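Side-chain contacts in transcription antitermination protein NusB (Thermotoga maritima, PDB 1TZV), which probably takes part in transcription antitermination of ribosomal RNA operons by binding the boxA RNA sequence: residues A15-Q18 and H19-R23; T38-K41 and K42-E45; K44-A47 and R48-I51; R76-V79 and V80-N83; A88-L92 and L93-D97. All blocks are in the same frame, centred on the assembly; numbering follows the deposited sequence.

Contact 1 of 5, residues A15-Q18 and H19-R23; sequences ALFQ and HEFRR
His19 N reaches back to Ala15 O at 3.0 Å, an i to i+4 bond near the C-terminal end of helix 5-19. Beyond it the hydrogen bonding tightens to i to i+3: Glu20 N binds Phe17 O, with only a weak, longer bond to Leu16 O, and Phe21 N binds Gln18 O at 3.1 Å. Both i+3 donors stand well above the plane of the carbonyl they use. A type I beta turn from His19 to Arg22 then carries the chain toward helix 27-34.

Two phenylalanines meet beside this helix end, next to helix 79-94, in a T-shaped (edge-to-face) pair. The edge of Phe21 approaches one face of Phe17, ring centres 5.9 Å apart and planes at 64°, and CE1 of Phe21 lies above the rim of that face rather than over its middle. The first torsion of Phe21 (chi1 -52°) sets CG opposite its carbonyl carbon and turns the ring back toward Phe17, with Phe21 CD1 3.5 Å from Phe17 O. Both rings also touch Val79 of helix 79-94.

Arg23 folds back on Glu20 at the end of the turn: Arg23 NE donates to Glu20 O at 2.9 Å, and its NH1 forms a salt bridge with Glu20 OE2. The other carboxylate oxygen, OE1, pairs with Arg82. Arg22 bends at chi3 and runs alongside Gln18, its guanidinium NH1 paired with Glu25 and Glu33. Between the two side chains one water accepts weakly from Gln18 NE2 at 2.7 Å and from Arg22 NH2 at 3.3 Å.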
# COMPACT_ATOMS: atom_id res chain seq x y z
N ALA A 15 7.14 -6.59 1.51
CA ALA A 15 8.38 -5.89 1.86
C ALA A 15 8.10 -4.93 3.02
O ALA A 15 8.88 -4.85 3.97
CB ALA A 15 8.95 -5.15 0.64
N LEU A 16 6.98 -4.19 2.96
CA LEU A 16 6.61 -3.27 4.03
C LEU A 16 6.40 -4.03 5.34
O LEU A 16 6.86 -3.60 6.39
CB LEU A 16 5.33 -2.50 3.68
CG LEU A 16 5.45 -1.56 2.49
CD1 LEU A 16 4.06 -1.09 2.10
CD2 LEU A 16 6.32 -0.38 2.84
N PHE A 17 5.68 -5.15 5.26
CA PHE A 17 5.41 -5.98 6.44
C PHE A 17 6.72 -6.47 7.06
O PHE A 17 6.95 -6.33 8.28
CB PHE A 17 4.52 -7.14 5.98
CG PHE A 17 4.17 -8.15 7.07
CD1 PHE A 17 5.06 -9.16 7.42
CD2 PHE A 17 2.91 -8.13 7.66
CE1 PHE A 17 4.70 -10.15 8.36
CE2 PHE A 17 2.53 -9.11 8.59
CZ PHE A 17 3.44 -10.12 8.95
N GLN A 18 7.59 -7.03 6.24
CA GLN A 18 8.86 -7.53 6.78
C GLN A 18 9.75 -6.45 7.36
O GLN A 18 10.47 -6.67 8.35
CB GLN A 18 9.61 -8.32 5.70
CG GLN A 18 8.89 -9.60 5.33
CD GLN A 18 9.74 -10.54 4.51
OE1 GLN A 18 9.87 -11.72 4.83
NE2 GLN A 18 10.33 -10.02 3.44
N HIS A 19 9.71 -5.24 6.79
CA HIS A 19 10.55 -4.19 7.29
C HIS A 19 10.21 -3.81 8.73
O HIS A 19 11.08 -3.32 9.46
CB HIS A 19 10.47 -2.94 6.39
CG HIS A 19 11.43 -1.86 6.79
ND1 HIS A 19 11.07 -0.80 7.59
CD2 HIS A 19 12.75 -1.71 6.53
CE1 HIS A 19 12.13 -0.03 7.80
NE2 HIS A 19 13.16 -0.57 7.17
N GLU A 20 8.97 -4.03 9.14
CA GLU A 20 8.57 -3.69 10.52
C GLU A 20 9.38 -4.46 11.57
O GLU A 20 9.47 -4.02 12.73
CB GLU A 20 7.07 -3.96 10.73
CG GLU A 20 6.16 -3.05 9.87
CD GLU A 20 5.69 -1.81 10.62
OE1 GLU A 20 5.09 -0.91 9.99
OE2 GLU A 20 5.90 -1.75 11.85
N PHE A 21 9.97 -5.58 11.17
CA PHE A 21 10.77 -6.41 12.08
C PHE A 21 12.23 -6.42 11.68
O PHE A 21 13.05 -7.12 12.29
CB PHE A 21 10.19 -7.82 12.04
CG PHE A 21 8.72 -7.86 12.28
CD1 PHE A 21 7.83 -8.03 11.22
CD2 PHE A 21 8.21 -7.60 13.55
CE1 PHE A 21 6.45 -7.93 11.43
CE2 PHE A 21 6.85 -7.50 13.77
CZ PHE A 21 5.96 -7.67 12.71
N ARG A 22 12.57 -5.63 10.68
CA ARG A 22 13.93 -5.53 10.17
C ARG A 22 14.20 -4.07 9.87
O ARG A 22 14.63 -3.71 8.77
CB ARG A 22 14.03 -6.37 8.89
CG ARG A 22 13.79 -7.85 9.14
CD ARG A 22 13.66 -8.63 7.84
NE ARG A 22 14.85 -8.53 6.99
CZ ARG A 22 14.94 -9.07 5.78
NH1 ARG A 22 16.07 -8.94 5.08
NH2 ARG A 22 13.92 -9.74 5.27
N ARG A 23 13.98 -3.23 10.88
CA ARG A 23 14.08 -1.78 10.72
C ARG A 23 15.45 -1.20 10.41
O ARG A 23 15.56 -0.05 10.00
CB ARG A 23 13.47 -1.10 11.95
CG ARG A 23 11.98 -1.43 12.10
CD ARG A 23 11.37 -0.85 13.37
NE ARG A 23 10.00 -1.31 13.55
CZ ARG A 23 9.13 -0.77 14.39
NH1 ARG A 23 7.90 -1.25 14.50
NH2 ARG A 23 9.51 0.27 15.12
O HOH W 1 12.72 -9.94 2.19

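Contact 2 of 5, residues T38-K41 and K42-E45; sequences TYDK and KAKE
Asp40 reaches forward to the first turn of the helix, and OD1 takes the N-H of Ala43 at 2.8 Å, the donor arriving nearly in line with the C-O bond. With chi1 at 64°, CG sits between the backbone N and the carbonyl carbon, which swings OD1 round to Ala43; the same oxygen lies 3.2 Å from Ala43 CB. Lys44 takes the other flank. Its chain is extended beyond CG and runs back alongside the backbone of the preceding loop, with CG 4.0 Å from Tyr39 CB and CE 3.4 Å from Tyr39 O. The Tyr39 ring is turned so that the methyl of Ala43 meets it at the edge, while Arg7 makes a cation-pi contact with this ring.

Asp40 is thus the N-cap of helix 41-56, and Lys44 N to Asp40 O (3.0 Å) and Glu45 N to Lys41 O begin its regular i to i+4 bonding. Replacing Asp40 by an alanine removes the carboxylate and would probably leave the N-H of Ala43 without its capping acceptor, so that the helix start could fray.

Two waters extend the polar network. One donates to Tyr39 O at 2.6 Å and accepts from Lys44 NZ. The other spans Lys41 and Glu45, whose charged ends are not in direct contact: it accepts from Lys41 NZ and donates to Glu45 OE1 at 2.9 Å.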
# COMPACT_ATOMS: atom_id res chain seq x y z
N THR A 38 9.84 -15.78 -10.38
CA THR A 38 8.39 -15.89 -10.56
C THR A 38 7.72 -14.56 -10.90
O THR A 38 6.53 -14.53 -11.25
CB THR A 38 7.69 -16.53 -9.34
OG1 THR A 38 7.73 -15.63 -8.22
CG2 THR A 38 8.37 -17.84 -8.96
N TYR A 39 8.47 -13.47 -10.81
CA TYR A 39 7.93 -12.15 -11.13
C TYR A 39 8.51 -11.70 -12.47
O TYR A 39 9.72 -11.80 -12.67
CB TYR A 39 8.31 -11.12 -10.06
CG TYR A 39 7.68 -11.36 -8.71
CD1 TYR A 39 8.19 -12.32 -7.85
CD2 TYR A 39 6.55 -10.64 -8.32
CE1 TYR A 39 7.60 -12.56 -6.62
CE2 TYR A 39 5.95 -10.88 -7.09
CZ TYR A 39 6.48 -11.83 -6.25
OH TYR A 39 5.90 -12.06 -5.03
N ASP A 40 7.67 -11.23 -13.38
CA ASP A 40 8.18 -10.80 -14.67
C ASP A 40 8.83 -9.42 -14.62
O ASP A 40 8.75 -8.71 -13.60
CB ASP A 40 7.11 -10.88 -15.79
CG ASP A 40 5.92 -9.95 -15.57
OD1 ASP A 40 6.00 -9.01 -14.76
OD2 ASP A 40 4.87 -10.15 -16.25
N LYS A 41 9.52 -9.04 -15.69
CA LYS A 41 10.22 -7.77 -15.75
C LYS A 41 9.37 -6.57 -15.32
O LYS A 41 9.83 -5.72 -14.54
CB LYS A 41 10.78 -7.56 -17.17
CG LYS A 41 11.42 -6.21 -17.42
CD LYS A 41 11.88 -6.07 -18.87
CE LYS A 41 12.44 -4.68 -19.16
NZ LYS A 41 13.71 -4.43 -18.42
N LYS A 42 8.14 -6.49 -15.82
CA LYS A 42 7.24 -5.39 -15.49
C LYS A 42 6.86 -5.38 -14.00
O LYS A 42 6.85 -4.33 -13.36
CB LYS A 42 5.97 -5.49 -16.34
CG LYS A 42 4.91 -4.45 -16.03
CD LYS A 42 5.32 -3.06 -16.45
CE LYS A 42 4.33 -2.03 -15.94
NZ LYS A 42 2.92 -2.52 -16.03
N ALA A 43 6.56 -6.55 -13.45
CA ALA A 43 6.20 -6.62 -12.03
C ALA A 43 7.38 -6.20 -11.15
O ALA A 43 7.18 -5.54 -10.13
CB ALA A 43 5.75 -8.02 -11.68
N LYS A 44 8.60 -6.56 -11.53
CA LYS A 44 9.75 -6.16 -10.74
C LYS A 44 9.93 -4.66 -10.82
O LYS A 44 10.22 -4.00 -9.83
CB LYS A 44 11.02 -6.86 -11.23
CG LYS A 44 11.04 -8.35 -10.95
CD LYS A 44 12.33 -8.98 -11.49
CE LYS A 44 12.40 -10.46 -11.17
NZ LYS A 44 13.54 -11.13 -11.87
N GLU A 45 9.79 -4.12 -12.02
CA GLU A 45 9.91 -2.68 -12.24
C GLU A 45 8.87 -1.94 -11.40
O GLU A 45 9.18 -0.97 -10.70
CB GLU A 45 9.70 -2.36 -13.72
CG GLU A 45 9.78 -0.90 -14.10
CD GLU A 45 9.33 -0.65 -15.53
OE1 GLU A 45 9.49 -1.57 -16.37
OE2 GLU A 45 8.82 0.45 -15.81
O HOH W 2 11.82 -12.30 -14.13
O HOH W 3 12.24 -2.60 -16.48

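Contact 3 of 5, residues K44-A47 and R48-I51; sequences KEDA and RRYI
Asp46 and Arg49, one helical turn apart on helix 41-56, form an i to i+3 salt bridge. Arg49 NH2 donates to Asp46 OD1 at 3.1 Å, and NH1 adds a weak bond to the same oxygen. OD1 is met on its anti side, 22° out of the carboxylate plane, yet it lies close to the plane of the guanidinium, at its edge; the two flat groups are turned 71° from each other. A bend at chi3 (66°) brings the Arg49 head back beside Asp46. Both groups have second partners: Asp46 OD2 pairs with Lys42, and Arg49 NE with Glu95, which ties this helix to the residue just after helix 79-94. With a leucine here the carboxylate is gone, and Lys42 would probably lose its partner while the NH2 end of Arg49, still held at NE by Glu95, would be freer to turn.

The backbone is satisfied by successive i to i+4 bonds, among them Tyr50 N to Asp46 O and Ile51 N to Ala47 O, both 2.9 Å and nearly straight. Tyr50 OH is hydrogen-bonded to Glu91, while Ala47 and Ile51 touch Leu31 of helix 27-34.

Arg48 runs beside Lys44, pointing the same way. Its NE is taken by Glu32, a negative partner that probably eases the nearness of the lysine. Lys44 CB rests over one face of the Arg48 guanidinium, 3.6 Å from NH2 and toward its rim.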
# COMPACT_ATOMS: atom_id res chain seq x y z
N LYS A 44 8.60 -6.56 -11.53
CA LYS A 44 9.75 -6.16 -10.74
C LYS A 44 9.93 -4.66 -10.82
O LYS A 44 10.22 -4.00 -9.83
CB LYS A 44 11.02 -6.86 -11.23
CG LYS A 44 11.04 -8.35 -10.95
CD LYS A 44 12.33 -8.98 -11.49
CE LYS A 44 12.40 -10.46 -11.17
NZ LYS A 44 13.54 -11.13 -11.87
N GLU A 45 9.79 -4.12 -12.02
CA GLU A 45 9.91 -2.68 -12.24
C GLU A 45 8.87 -1.94 -11.40
O GLU A 45 9.18 -0.97 -10.70
CB GLU A 45 9.70 -2.36 -13.72
CG GLU A 45 9.78 -0.90 -14.10
CD GLU A 45 9.33 -0.65 -15.53
OE1 GLU A 45 9.49 -1.57 -16.37
OE2 GLU A 45 8.82 0.45 -15.81
N ASP A 46 7.62 -2.39 -11.49
CA ASP A 46 6.54 -1.75 -10.75
C ASP A 46 6.74 -1.83 -9.24
O ASP A 46 6.64 -0.82 -8.56
CB ASP A 46 5.20 -2.37 -11.13
CG ASP A 46 4.82 -2.12 -12.58
OD1 ASP A 46 5.34 -1.16 -13.18
OD2 ASP A 46 3.98 -2.88 -13.11
N ALA A 47 7.04 -3.02 -8.73
CA ALA A 47 7.24 -3.18 -7.28
C ALA A 47 8.36 -2.28 -6.78
O ALA A 47 8.22 -1.63 -5.74
CB ALA A 47 7.53 -4.61 -6.95
N ARG A 48 9.45 -2.20 -7.54
CA ARG A 48 10.57 -1.33 -7.16
C ARG A 48 10.16 0.16 -7.13
O ARG A 48 10.55 0.90 -6.22
CB ARG A 48 11.77 -1.55 -8.12
CG ARG A 48 12.42 -2.89 -7.92
CD ARG A 48 13.41 -3.24 -9.05
NE ARG A 48 13.99 -4.55 -8.79
CZ ARG A 48 14.33 -5.43 -9.74
NH1 ARG A 48 14.84 -6.60 -9.40
NH2 ARG A 48 14.16 -5.12 -11.01
N ARG A 49 9.39 0.60 -8.13
CA ARG A 49 8.94 1.98 -8.17
C ARG A 49 8.04 2.27 -6.94
O ARG A 49 8.17 3.32 -6.29
CB ARG A 49 8.16 2.26 -9.47
CG ARG A 49 7.68 3.69 -9.58
CD ARG A 49 6.88 3.98 -10.86
NE ARG A 49 5.61 3.25 -10.91
CZ ARG A 49 5.41 2.14 -11.60
NH1 ARG A 49 4.23 1.54 -11.57
NH2 ARG A 49 6.38 1.63 -12.35
N TYR A 50 7.13 1.34 -6.65
CA TYR A 50 6.25 1.49 -5.48
C TYR A 50 7.05 1.63 -4.18
O TYR A 50 6.83 2.56 -3.40
CB TYR A 50 5.32 0.26 -5.33
CG TYR A 50 3.98 0.32 -6.05
CD1 TYR A 50 3.92 0.41 -7.45
CD2 TYR A 50 2.78 0.23 -5.34
CE1 TYR A 50 2.69 0.39 -8.11
CE2 TYR A 50 1.55 0.22 -6.00
CZ TYR A 50 1.51 0.29 -7.38
OH TYR A 50 0.30 0.21 -8.02
N ILE A 51 7.97 0.70 -3.96
CA ILE A 51 8.76 0.73 -2.73
C ILE A 51 9.58 2.01 -2.63
O ILE A 51 9.65 2.63 -1.58
CB ILE A 51 9.62 -0.54 -2.61
CG1 ILE A 51 8.72 -1.71 -2.15
CG2 ILE A 51 10.79 -0.33 -1.65
CD1 ILE A 51 8.08 -1.53 -0.75

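Contact 4 of 5, residues R76-V79 and V80-N83; sequences RLSV and VDRN
Leu77 O is held by a side chain and a water: Arg82 NH2 donates to it at 2.9 Å, and a water donates at 3.2 Å. NH2 stands 48° out of the carbonyl plane, not on a lone pair, and the bond is also bent at the hydrogen, 137°. The same water accepts from Arg82 NH1 at 2.9 Å, lying in the guanidinium plane at its edge, and so closes a small ring between the carbonyl oxygen and the guanidinium.

Arg82 gets its head to this place by starting with CG anti to the backbone N (chi1 166°) and folding back at chi3. One face of the guanidinium lies over Ser78 O. NE forms a salt bridge with Glu20 in the loop after helix 5-19, and NH2 also donates to Leu74 O, so this one arginine ties two loops to the helix start.

On the other flank Ser78 OG accepts from Asp81 N at 3.0 Å in an almost perfectly straight bond. A second water joins the pair again, accepting from Ser78 N and donating to Asp81 OD2 at 2.7 Å. Arg82 N to Ser78 O and Asn83 N to Val79 O start the helical pattern.

Leu77 and Val80 are buried: Leu77 touches Trp72 and Phe122, and Val80 lies against Phe13 and Tyr114. Serine at the N-cap, its hydroxyl gripping the amide three residues on, is the classic opening of an alpha helix, here helix 79-94.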
# COMPACT_ATOMS: atom_id res chain seq x y z
N ARG A 76 -0.38 2.60 16.41
CA ARG A 76 -1.10 1.61 17.20
C ARG A 76 -1.86 0.61 16.35
O ARG A 76 -2.31 -0.42 16.84
CB ARG A 76 -2.03 2.31 18.19
CG ARG A 76 -1.29 2.81 19.44
CD ARG A 76 -2.25 3.57 20.35
NE ARG A 76 -3.53 2.88 20.48
CZ ARG A 76 -4.70 3.44 20.21
NH1 ARG A 76 -4.77 4.70 19.79
NH2 ARG A 76 -5.82 2.73 20.34
N LEU A 77 -2.04 0.93 15.07
CA LEU A 77 -2.69 -0.02 14.18
C LEU A 77 -1.74 -1.20 14.01
O LEU A 77 -0.55 -1.12 14.33
CB LEU A 77 -2.93 0.61 12.79
CG LEU A 77 -3.93 1.76 12.73
CD1 LEU A 77 -3.93 2.35 11.30
CD2 LEU A 77 -5.31 1.28 13.11
N SER A 78 -2.29 -2.30 13.51
CA SER A 78 -1.47 -3.48 13.28
C SER A 78 -0.52 -3.22 12.12
O SER A 78 -0.72 -2.29 11.31
CB SER A 78 -2.34 -4.67 12.91
OG SER A 78 -2.89 -4.48 11.59
N VAL A 79 0.53 -4.03 12.03
CA VAL A 79 1.48 -3.87 10.95
C VAL A 79 0.75 -4.02 9.61
O VAL A 79 1.12 -3.36 8.63
CB VAL A 79 2.65 -4.90 11.05
CG1 VAL A 79 3.52 -4.61 12.28
CG2 VAL A 79 2.09 -6.32 11.13
N VAL A 80 -0.27 -4.86 9.55
CA VAL A 80 -1.00 -5.04 8.30
C VAL A 80 -1.79 -3.79 7.94
O VAL A 80 -1.65 -3.26 6.82
CB VAL A 80 -1.98 -6.20 8.37
CG1 VAL A 80 -2.80 -6.28 7.08
CG2 VAL A 80 -1.21 -7.52 8.60
N ASP A 81 -2.61 -3.27 8.85
CA ASP A 81 -3.43 -2.12 8.50
C ASP A 81 -2.61 -0.87 8.23
O ASP A 81 -2.92 -0.11 7.30
CB ASP A 81 -4.45 -1.88 9.61
CG ASP A 81 -5.48 -2.98 9.69
OD1 ASP A 81 -5.62 -3.73 8.69
OD2 ASP A 81 -6.14 -3.09 10.75
N ARG A 82 -1.57 -0.61 9.01
CA ARG A 82 -0.73 0.55 8.78
C ARG A 82 -0.10 0.51 7.39
O ARG A 82 -0.10 1.50 6.63
CB ARG A 82 0.39 0.60 9.86
CG ARG A 82 1.54 1.58 9.55
CD ARG A 82 2.45 1.84 10.76
NE ARG A 82 3.01 0.60 11.31
CZ ARG A 82 2.52 -0.03 12.36
NH1 ARG A 82 3.09 -1.16 12.76
NH2 ARG A 82 1.50 0.47 13.05
N ASN A 83 0.43 -0.65 7.02
CA ASN A 83 1.10 -0.74 5.72
C ASN A 83 0.14 -0.86 4.54
O ASN A 83 0.48 -0.39 3.44
CB ASN A 83 2.17 -1.82 5.80
CG ASN A 83 3.29 -1.40 6.72
OD1 ASN A 83 3.46 -1.92 7.85
ND2 ASN A 83 4.02 -0.41 6.31
O HOH W 4 2.24 -2.55 15.11
O HOH W 5 -5.12 -2.52 13.18

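Contact 5 of 5, residues A88-L92 and L93-D97; sequences ATYEL and LFEKD
Leu93 N to Thr89 O, Phe94 N to Tyr90 O and Glu95 N to Glu91 O, the last at 3.1 Å, continue the i to i+4 bonding to the end of helix 79-94, where Glu95 is the first residue to leave helical angles.

Tyr90 carries the contact. Its hydroxyl donates to Glu95 OE1 at 2.6 Å, using the anti lone pair, the one facing away from the other carboxylate oxygen. The carboxylate plane is turned 49° from the ring, and OE1 lies at the ring's edge, near its plane. Glu95 brings OE1 there by bending at chi2 (-70°), which also lays its CG 3.6 Å from Tyr90 CE2.

Phe94 packs against the CD1-CE1 side of Tyr90. The rings are nearly parallel, at 23°, but slid so far apart that they barely overlap; contact is at the rims, with Tyr90 CD1 3.5 Å from Phe94 CD2 and Phe94 CB 3.6 Å from Tyr90 CE1. Tyr90 O also sits at the edge of the Phe94 ring. On a neighbouring side of the helix Thr89 CG2 and Leu93 CD1 lie side by side at 3.9 Å, next to helix 117-134.

Tyr90 also meets the ring of Tyr50 and touches Ile61 of helix 58-66. Glu91 is engaged separately, with Arg9, Tyr50 and Thr103 as partners. Glu95 OE1 receives both the tyrosine hydroxyl and the salt bridge from Arg49, a pairing that would probably stabilise its negative charge in this buried place.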
# COMPACT_ATOMS: atom_id res chain seq x y z
N ALA A 88 -1.82 1.80 -0.21
CA ALA A 88 -2.99 2.31 -0.93
C ALA A 88 -2.93 3.83 -1.11
O ALA A 88 -3.34 4.33 -2.17
CB ALA A 88 -4.29 1.93 -0.19
N THR A 89 -2.47 4.57 -0.10
CA THR A 89 -2.38 6.04 -0.21
C THR A 89 -1.34 6.38 -1.28
O THR A 89 -1.58 7.27 -2.13
CB THR A 89 -2.05 6.66 1.16
OG1 THR A 89 -3.12 6.36 2.05
CG2 THR A 89 -1.92 8.20 1.08
N TYR A 90 -0.21 5.69 -1.28
CA TYR A 90 0.80 5.91 -2.30
C TYR A 90 0.19 5.67 -3.67
O TYR A 90 0.34 6.48 -4.60
CB TYR A 90 1.98 4.94 -2.10
CG TYR A 90 2.85 4.88 -3.33
CD1 TYR A 90 3.75 5.92 -3.63
CD2 TYR A 90 2.67 3.87 -4.28
CE1 TYR A 90 4.42 5.96 -4.86
CE2 TYR A 90 3.34 3.90 -5.51
CZ TYR A 90 4.20 4.95 -5.78
OH TYR A 90 4.81 5.03 -7.02
N GLU A 91 -0.50 4.55 -3.84
CA GLU A 91 -1.08 4.21 -5.13
C GLU A 91 -2.12 5.24 -5.56
O GLU A 91 -2.14 5.67 -6.73
CB GLU A 91 -1.68 2.80 -5.07
CG GLU A 91 -2.09 2.29 -6.43
CD GLU A 91 -2.56 0.85 -6.35
OE1 GLU A 91 -3.78 0.64 -6.17
OE2 GLU A 91 -1.73 -0.06 -6.46
N LEU A 92 -2.98 5.64 -4.63
CA LEU A 92 -4.01 6.66 -4.89
C LEU A 92 -3.39 7.97 -5.41
O LEU A 92 -3.83 8.55 -6.42
CB LEU A 92 -4.73 6.97 -3.59
CG LEU A 92 -6.22 6.94 -3.30
CD1 LEU A 92 -6.48 6.14 -2.03
CD2 LEU A 92 -6.71 8.37 -3.12
N LEU A 93 -2.36 8.44 -4.72
CA LEU A 93 -1.74 9.71 -5.08
C LEU A 93 -0.80 9.71 -6.26
O LEU A 93 -0.79 10.68 -7.04
CB LEU A 93 -0.95 10.25 -3.88
CG LEU A 93 -1.70 10.58 -2.60
CD1 LEU A 93 -0.69 10.85 -1.49
CD2 LEU A 93 -2.60 11.79 -2.85
N PHE A 94 -0.03 8.64 -6.42
CA PHE A 94 1.03 8.61 -7.41
C PHE A 94 0.95 7.71 -8.61
O PHE A 94 1.68 7.91 -9.59
CB PHE A 94 2.34 8.31 -6.68
CG PHE A 94 2.71 9.35 -5.66
CD1 PHE A 94 3.22 10.58 -6.06
CD2 PHE A 94 2.50 9.13 -4.30
CE1 PHE A 94 3.52 11.56 -5.12
CE2 PHE A 94 2.80 10.11 -3.36
CZ PHE A 94 3.31 11.33 -3.77
N GLU A 95 0.11 6.69 -8.55
CA GLU A 95 0.01 5.79 -9.67
C GLU A 95 -1.22 6.20 -10.46
O GLU A 95 -2.33 5.77 -10.19
CB GLU A 95 -0.06 4.35 -9.16
CG GLU A 95 1.24 3.94 -8.46
CD GLU A 95 2.41 3.79 -9.43
OE1 GLU A 95 3.58 3.96 -9.03
OE2 GLU A 95 2.16 3.48 -10.61
N LYS A 96 -1.00 7.08 -11.43
CA LYS A 96 -2.08 7.52 -12.28
C LYS A 96 -2.34 6.38 -13.23
O LYS A 96 -1.41 5.71 -13.66
CB LYS A 96 -1.68 8.78 -13.06
CG LYS A 96 -1.36 10.00 -12.20
CD LYS A 96 -2.42 10.26 -11.12
CE LYS A 96 -3.82 9.92 -11.62
NZ LYS A 96 -4.86 10.90 -11.25
N ASP A 97 -3.62 6.15 -13.53
CA ASP A 97 -4.06 5.08 -14.44
C ASP A 97 -4.83 4.01 -13.66
O ASP A 97 -5.56 3.22 -14.25
CB ASP A 97 -2.91 4.40 -15.19
CG ASP A 97 -2.34 3.21 -14.44
OD1 ASP A 97 -2.87 2.09 -14.62
OD2 ASP A 97 -1.38 3.39 -13.66

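Along the chain the five contacts follow in order, all within the helical NusB family fold: contact 1 ends helix 5-19, contacts 2 and 3 occupy the start and middle of helix 41-56, and contacts 4 and 5 begin and end helix 79-94. Contacts 2 and 3 share Lys44 and Glu45, their centres about 9 Å apart. Contacts 4 and 5, though on one helix, are about 19 Å apart between centres. Contact 1 meets contact 4 through Glu20 and Arg82 and contact 3 through Ala15 and Leu16 against Ile51; contact 3 reaches contact 5 through Arg49 and Tyr50. Helices 5-19, 41-56 and 79-94 are thereby fastened by both charge pairs and apolar packing.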